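Local coordinates for ofchtiv-allosamidin (Ostrinia furnacalis, PDB 6JMB), which probably hydrolyses the beta-1,4 linkages of chitin as a family 18 glycoside hydrolase, and binds the inhibitor allosamidin in its active-site cleft, at residues R151-F154 against D155-G158; T349-F352 against H353-G357. All coordinates share one frame; numbering follows the deposited sequence.

Contact 1. Residues R151-F154 against D155-G158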
loop_
_atom_site.group_PDB
_atom_site.type_symbol
_atom_site.label_atom_id
_atom_site.label_comp_id
_atom_site.label_asym_id
_atom_site.label_seq_id
_atom_site.Cartn_x
_atom_site.Cartn_y
_atom_site.Cartn_z
ATOM N N ARG A 151 14.402 1.883 -16.617
ATOM C CA ARG A 151 14.321 3.294 -16.975
ATOM C C ARG A 151 14.890 3.544 -18.363
ATOM O O ARG A 151 14.284 4.263 -19.166
ATOM C CB ARG A 151 15.057 4.139 -15.936
ATOM C CG ARG A 151 15.302 5.585 -16.362
ATOM C CD ARG A 151 14.002 6.307 -16.677
ATOM N NE ARG A 151 13.118 6.335 -15.519
ATOM C CZ ARG A 151 11.882 6.820 -15.524
ATOM N NH1 ARG A 151 11.363 7.320 -16.641
ATOM N NH2 ARG A 151 11.162 6.803 -14.411
ATOM N N GLU A 152 16.047 2.951 -18.664
ATOM C CA GLU A 152 16.673 3.160 -19.966
ATOM C C GLU A 152 15.747 2.742 -21.102
ATOM O O GLU A 152 15.635 3.447 -22.113
ATOM C CB GLU A 152 17.994 2.400 -20.030
ATOM C CG GLU A 152 19.117 3.109 -19.290
ATOM C CD GLU A 152 20.351 2.250 -19.118
ATOM O OE1 GLU A 152 20.300 1.046 -19.453
ATOM O OE2 GLU A 152 21.376 2.785 -18.644
ATOM N N GLU A 153 15.056 1.615 -20.947
ATOM C CA GLU A 153 14.149 1.178 -22.001
ATOM C C GLU A 153 12.862 1.991 -22.007
ATOM O O GLU A 153 12.372 2.380 -23.077
ATOM C CB GLU A 153 13.826 -0.303 -21.831
ATOM C CG GLU A 153 12.939 -0.864 -22.929
ATOM C CD GLU A 153 13.629 -0.887 -24.276
ATOM O OE1 GLU A 153 14.878 -0.938 -24.307
ATOM O OE2 GLU A 153 12.920 -0.861 -25.304
ATOM N N PHE A 154 12.298 2.255 -20.827
ATOM C CA PHE A 154 11.004 2.928 -20.762
ATOM C C PHE A 154 11.079 4.349 -21.307
ATOM O O PHE A 154 10.075 4.878 -21.800
ATOM C CB PHE A 154 10.492 2.952 -19.320
ATOM C CG PHE A 154 9.806 1.685 -18.881
ATOM C CD1 PHE A 154 10.041 0.477 -19.519
ATOM C CD2 PHE A 154 8.917 1.711 -17.817
ATOM C CE1 PHE A 154 9.407 -0.689 -19.096
ATOM C CE2 PHE A 154 8.280 0.557 -17.396
ATOM C CZ PHE A 154 8.522 -0.643 -18.031
ATOM N N ASP A 155 12.251 4.986 -21.225
ATOM C CA ASP A 155 12.388 6.349 -21.724
ATOM C C ASP A 155 12.190 6.440 -23.232
ATOM O O ASP A 155 11.861 7.518 -23.737
ATOM C CB ASP A 155 13.736 6.939 -21.308
ATOM C CG ASP A 155 13.696 7.577 -19.926
ATOM O OD1 ASP A 155 12.597 7.680 -19.337
ATOM O OD2 ASP A 155 14.769 7.985 -19.432
ATOM N N ASN A 156 12.371 5.336 -23.961
ATOM C CA ASN A 156 12.068 5.332 -25.390
ATOM C C ASN A 156 10.576 5.457 -25.667
ATOM O O ASN A 156 10.192 5.783 -26.794
ATOM C CB ASN A 156 12.603 4.058 -26.039
ATOM C CG ASN A 156 14.113 3.979 -25.999
ATOM O OD1 ASN A 156 14.804 4.940 -26.337
ATOM N ND2 ASN A 156 14.637 2.834 -25.571
ATOM N N TYR A 157 9.730 5.211 -24.666
ATOM C CA TYR A 157 8.287 5.229 -24.845
ATOM C C TYR A 157 7.571 6.229 -23.944
ATOM O O TYR A 157 6.337 6.300 -23.986
ATOM C CB TYR A 157 7.709 3.823 -24.622
ATOM C CG TYR A 157 8.377 2.736 -25.451
ATOM C CD1 TYR A 157 9.490 2.056 -24.976
ATOM C CD2 TYR A 157 7.885 2.385 -26.704
ATOM C CE1 TYR A 157 10.106 1.064 -25.725
ATOM C CE2 TYR A 157 8.488 1.388 -27.459
ATOM C CZ TYR A 157 9.598 0.732 -26.965
ATOM O OH TYR A 157 10.203 -0.259 -27.712
ATOM N N GLY A 158 8.295 6.990 -23.127
ATOM C CA GLY A 158 7.652 7.928 -22.223
ATOM C C GLY A 158 6.883 7.289 -21.087
ATOM O O GLY A 158 5.947 7.899 -20.559
HETATM O O HOH W 1 13.152 0.086 -27.852
#
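Arg151 reaches forward to Asp155 at the C-terminal end of helix 138-154, an outer helix of the family 18 TIM barrel, where the chain turns off toward strand 160-165. Followed outward from CB, the arginine bends twice: CG lies anti to the backbone N (chi1 167°), and bends at the next two torsions fold the chain across the aspartate. Arg151 CG passes 3.9 Å from Asp155 OD2, and CD rests against both carboxylate oxygens. NE faces elsewhere, bonding to Tyr184 O, and NH2 makes a salt bridge to Asp186. NH1 supplies the link to Asp155: it donates to OD1 at 3.0 Å in a nearly straight salt-bridge bond (165°), on the syn side, somewhat out of the carboxylate plane, while OD1 sits in the guanidinium plane. A leucine in place of Arg151 would probably leave the carboxylates of Asp155 and Asp186 without their positive mate and Tyr184 O without its donor. Arginine suits the place because three separate nitrogens can each serve a different partner.

The backbone tightens as the helix runs out. Asp155 N still bonds to Arg151 O in helical fashion, but Asn156 N turns to Glu153 O and Tyr157 N to Phe154 O, bonds spanning three residues instead of four. Gly158 follows with a positive phi that favours glycine. Phe154, the buried residue here, turns its ring inward onto Ile113 of helix 99-116, whereas Tyr157 stays near the surface and touches Leu110. The carboxylate of Glu153 meets the tyrosine at the ring edge, OE2 lying 3.4 Å from CE1. One water joins these two polar ends, donating to Glu153 OE2 at 2.7 Å and hydrogen-bonded to Tyr157 OH at 3.0 Å.

Contact 2. Residues T349-F352 against H353-G357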
loop_
_atom_site.group_PDB
_atom_site.type_symbol
_atom_site.label_atom_id
_atom_site.label_comp_id
_atom_site.label_asym_id
_atom_site.label_seq_id
_atom_site.Cartn_x
_atom_site.Cartn_y
_atom_site.Cartn_z
ATOM N N THR A 349 -11.544 -0.975 -0.483
ATOM C CA THR A 349 -12.064 -1.031 0.882
ATOM C C THR A 349 -12.328 0.343 1.486
ATOM O O THR A 349 -12.572 0.434 2.695
ATOM C CB THR A 349 -11.202 -1.887 1.817
ATOM O OG1 THR A 349 -9.896 -1.314 1.928
ATOM C CG2 THR A 349 -11.091 -3.320 1.300
ATOM N N ASP A 350 -12.276 1.414 0.698
ATOM C CA ASP A 350 -12.952 2.621 1.138
ATOM C C ASP A 350 -14.439 2.295 1.268
ATOM O O ASP A 350 -14.921 1.270 0.774
ATOM C CB ASP A 350 -12.733 3.751 0.121
ATOM C CG ASP A 350 -12.845 5.154 0.736
ATOM O OD1 ASP A 350 -13.339 5.316 1.876
ATOM O OD2 ASP A 350 -12.433 6.118 0.055
ATOM N N ASP A 351 -15.180 3.174 1.943
ATOM C CA ASP A 351 -16.637 3.041 1.981
ATOM C C ASP A 351 -17.187 3.542 0.643
ATOM O O ASP A 351 -17.773 4.621 0.524
ATOM C CB ASP A 351 -17.223 3.776 3.179
ATOM C CG ASP A 351 -18.721 3.583 3.315
ATOM O OD1 ASP A 351 -19.259 2.571 2.819
ATOM O OD2 ASP A 351 -19.362 4.460 3.931
ATOM N N PHE A 352 -16.962 2.724 -0.389
ATOM C CA PHE A 352 -17.254 3.157 -1.752
ATOM C C PHE A 352 -18.747 3.313 -2.009
ATOM O O PHE A 352 -19.138 4.124 -2.858
ATOM C CB PHE A 352 -16.549 2.276 -2.795
ATOM C CG PHE A 352 -16.946 0.817 -2.780
ATOM C CD1 PHE A 352 -16.409 -0.057 -1.848
ATOM C CD2 PHE A 352 -17.801 0.310 -3.748
ATOM C CE1 PHE A 352 -16.747 -1.413 -1.858
ATOM C CE2 PHE A 352 -18.143 -1.039 -3.761
ATOM C CZ PHE A 352 -17.618 -1.898 -2.815
ATOM N N HIS A 353 -19.587 2.596 -1.266
ATOM C CA HIS A 353 -21.034 2.732 -1.379
ATOM C C HIS A 353 -21.607 3.788 -0.437
ATOM O O HIS A 353 -22.822 4.025 -0.462
ATOM C CB HIS A 353 -21.725 1.396 -1.076
ATOM C CG HIS A 353 -21.509 0.333 -2.111
ATOM N ND1 HIS A 353 -21.577 0.577 -3.467
ATOM C CD2 HIS A 353 -21.258 -0.992 -1.979
ATOM C CE1 HIS A 353 -21.370 -0.551 -4.125
ATOM N NE2 HIS A 353 -21.173 -1.518 -3.245
ATOM N N GLY A 354 -20.782 4.405 0.407
ATOM C CA GLY A 354 -21.272 5.424 1.318
ATOM C C GLY A 354 -22.230 4.914 2.369
ATOM O O GLY A 354 -23.092 5.669 2.835
ATOM N N LEU A 355 -22.089 3.652 2.777
ATOM C CA LEU A 355 -23.010 3.058 3.737
ATOM C C LEU A 355 -22.810 3.585 5.150
ATOM O O LEU A 355 -23.694 3.395 5.995
ATOM C CB LEU A 355 -22.861 1.539 3.735
ATOM C CG LEU A 355 -23.069 0.858 2.386
ATOM C CD1 LEU A 355 -22.909 -0.650 2.515
ATOM C CD2 LEU A 355 -24.439 1.216 1.821
ATOM N N CYS A 356 -21.687 4.242 5.427
ATOM C CA CYS A 356 -21.359 4.678 6.778
ATOM C C CYS A 356 -21.671 6.147 7.040
ATOM O O CYS A 356 -21.292 6.671 8.094
ATOM C CB CYS A 356 -19.904 4.341 7.107
ATOM S SG CYS A 356 -19.638 2.549 7.147
ATOM N N GLY A 357 -22.347 6.823 6.113
ATOM C CA GLY A 357 -22.942 8.115 6.389
ATOM C C GLY A 357 -22.079 9.330 6.131
ATOM O O GLY A 357 -22.527 10.452 6.412
HETATM O O HOH W 2 -19.127 0.626 0.705
#
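The carboxylate of Asp351 accepts hydrogen bonds from two successive backbone amides, one on each oxygen. Leu355 N donates to Asp351 OD1 at 3.0 Å and Cys356 N to Asp351 OD2 at 2.8 Å, both on the syn side and about 20° out of the carboxylate plane. With CG anti to the backbone N (chi1 -176°), the carboxylate is brought forward to the N-H groups of the second turn, beginning at Gly354. Aspartate fits because its short side chain carries two acceptors close enough together to take one adjacent N-H each. A water donates to OD1 as well and accepts from His353 N, so the buried carboxylate gathers three donors.

Among backbone bonds, Gly354 N donates to Asp351 O at 3.0 Å, closing a type I beta turn from Asp351 to Gly354. A second type I turn runs from Gly354 to Gly357, and Asp351 is itself the centre of an inverse gamma turn. This chain of turns carries the loop between strand 341-345 and helix 362-373 in the family 18 barrel. Gly354 and Gly357 have positive phi, which favours glycine; at Gly357 a side chain would also press on the preceding carbonyl oxygen.

Ring contact joins Phe352 and His353, which run out next to each other in the same direction. Their planes are inclined at 43°, with centroids 4.1 Å apart, an oblique pairing in which Phe352 CE2 lies over one face of the imidazole, offset toward its rim and 3.1 Å from His353 NE2. The buried phenylalanine also packs edge-to-face with Phe23, while the histidine, nearer the surface, touches Leu20.

The covalent link is made by Cys356, whose SG forms a disulfide with Cys290 of helix 286-295; Cys356 CB lies 3.2 Å from Asp351 OD2.

In the fold
Contacts 1 and 2 lie on separate parts of the barrel, their centres 39 Å apart and their nearest atoms about 26 Å apart, and they share no helix or strand. Contact 1 is a surface contact in which a helix runs out into the loop before a strand; a salt bridge and a water join side chain to side chain, and one aromatic ring turns inward against a neighbouring helix. Contact 2 is partly buried, in a loop leading from a strand to a helix. There one carboxylate bonds to backbone amides, directly and through water, aromatic rings pack, and a disulfide ties the loop to another helix. The side chain of Phe352 is about 13 Å from a bound N-acetylallosamine.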